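PDB 4IC6: protease Do-like 8, chloroplastic from Arabidopsis thaliana, which is probably a serine endopeptidase of the HtrA (Deg) type, cutting proteins in the thylakoids of the chloroplast. Local coordinates for residues A[201-206]-A[217-222]. The protein carries 1 engineered substitution. Sequence-based numbering, arbitrary orientation.
Sequences PGNAGG and GINTAI. Engineered in segment 201-206: Ala204 (natural residue Ser).
Asn203 O lies almost in the side-chain amide plane of Asn219, whereas Asn219 ND2 stands above the carbonyl plane of Asn203. The bond from Asn219 ND2 to Asn203 O is 3.1 Å long, with 158° at the hydrogen. On the opposite face of that carbonyl Gly206 N donates to the same oxygen over 2.9 Å, closing the type II turn 203-206, so Asn203 O is gripped from both faces. With CG beside its backbone N and anti to the carbonyl carbon (chi1 -47°), Asn219 reaches across to this turn; its side-chain amide plane is inclined 48° to the side-chain amide of Asn203, and the two side chains cross at about a right angle. The side chain of Asn203 instead bonds Asn200 through OD1 and Ala198 through ND2. Two backbone bonds hold Asn219 itself: Gly205 N gives to Asn219 O and Asn219 N gives to Gly206 O, each at 2.8 Å. Ile218 lies beside the same turn, its CG2 3.7 Å from Gly205 O. Farther along, the methyls Ala204 CB and Ala221 CB touch at 4.1 Å. Ala204 is engineered in place of the serine predicted for the charge relay, and the side chain of Ala221 lies about 5 Å from that of His83 and about 6 Å from that of Asp126, the other two predicted members. The contact thus ties the loop that would carry the predicted nucleophile, in a chymotrypsin-like fold, to strand 215-219. This strand runs between 207-210 and 233-237 in the second barrel, while Asn203 and Asn219 both pack against Ala158 of strand 155-160.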
# COMPACT_ATOMS: atom_id res chain seq x y z
N PRO A 201 3.22 -7.90 -19.24
CA PRO A 201 4.43 -7.39 -19.92
C PRO A 201 5.08 -8.44 -20.81
O PRO A 201 5.77 -8.09 -21.76
CB PRO A 201 5.34 -7.01 -18.76
CG PRO A 201 4.37 -6.62 -17.66
CD PRO A 201 3.26 -7.65 -17.79
N GLY A 202 4.82 -9.71 -20.52
CA GLY A 202 5.40 -10.80 -21.27
C GLY A 202 4.73 -11.05 -22.61
O GLY A 202 5.23 -11.86 -23.40
N ASN A 203 3.62 -10.38 -22.88
CA ASN A 203 2.98 -10.49 -24.20
C ASN A 203 2.39 -9.18 -24.78
O ASN A 203 1.80 -9.18 -25.86
CB ASN A 203 1.96 -11.63 -24.23
CG ASN A 203 0.78 -11.40 -23.29
OD1 ASN A 203 0.43 -10.27 -22.97
ND2 ASN A 203 0.17 -12.49 -22.84
N ALA A 204 2.58 -8.08 -24.07
CA ALA A 204 2.12 -6.77 -24.54
C ALA A 204 2.76 -6.44 -25.89
O ALA A 204 3.97 -6.64 -26.07
CB ALA A 204 2.44 -5.68 -23.50
N GLY A 205 1.95 -5.94 -26.83
CA GLY A 205 2.39 -5.66 -28.19
C GLY A 205 2.32 -6.86 -29.13
O GLY A 205 2.43 -6.72 -30.36
N GLY A 206 2.18 -8.05 -28.54
CA GLY A 206 2.09 -9.28 -29.29
C GLY A 206 0.67 -9.55 -29.76
O GLY A 206 -0.25 -8.79 -29.46
N GLY A 217 -6.40 -9.51 -32.58
CA GLY A 217 -6.10 -8.29 -31.85
C GLY A 217 -4.63 -8.17 -31.49
O GLY A 217 -3.86 -9.10 -31.72
N ILE A 218 -4.25 -7.03 -30.93
CA ILE A 218 -2.93 -6.83 -30.35
C ILE A 218 -3.04 -6.71 -28.82
O ILE A 218 -3.65 -5.75 -28.32
CB ILE A 218 -2.27 -5.55 -30.86
CG1 ILE A 218 -2.02 -5.64 -32.38
CG2 ILE A 218 -0.94 -5.29 -30.12
CD1 ILE A 218 -0.90 -6.59 -32.78
N ASN A 219 -2.42 -7.65 -28.11
CA ASN A 219 -2.36 -7.63 -26.64
C ASN A 219 -1.91 -6.26 -26.13
O ASN A 219 -0.82 -5.77 -26.49
CB ASN A 219 -1.40 -8.71 -26.11
CG ASN A 219 -1.62 -10.06 -26.75
OD1 ASN A 219 -2.74 -10.45 -27.02
ND2 ASN A 219 -0.53 -10.79 -27.00
N THR A 220 -2.71 -5.65 -25.26
CA THR A 220 -2.42 -4.28 -24.87
C THR A 220 -2.39 -4.06 -23.36
O THR A 220 -3.39 -4.28 -22.67
CB THR A 220 -3.41 -3.31 -25.57
OG1 THR A 220 -3.27 -3.49 -26.99
CG2 THR A 220 -3.13 -1.86 -25.18
N ALA A 221 -1.24 -3.59 -22.87
CA ALA A 221 -1.07 -3.36 -21.44
C ALA A 221 -2.00 -2.24 -20.97
O ALA A 221 -2.20 -1.26 -21.68
CB ALA A 221 0.37 -3.01 -21.13
N ILE A 222 -2.56 -2.39 -19.77
CA ILE A 222 -3.49 -1.39 -19.23
C ILE A 222 -3.10 -0.96 -17.82
O ILE A 222 -2.26 -1.59 -17.18
CB ILE A 222 -4.93 -1.92 -19.14
CG1 ILE A 222 -4.96 -3.17 -18.27
CG2 ILE A 222 -5.52 -2.20 -20.52
CD1 ILE A 222 -6.36 -3.49 -17.72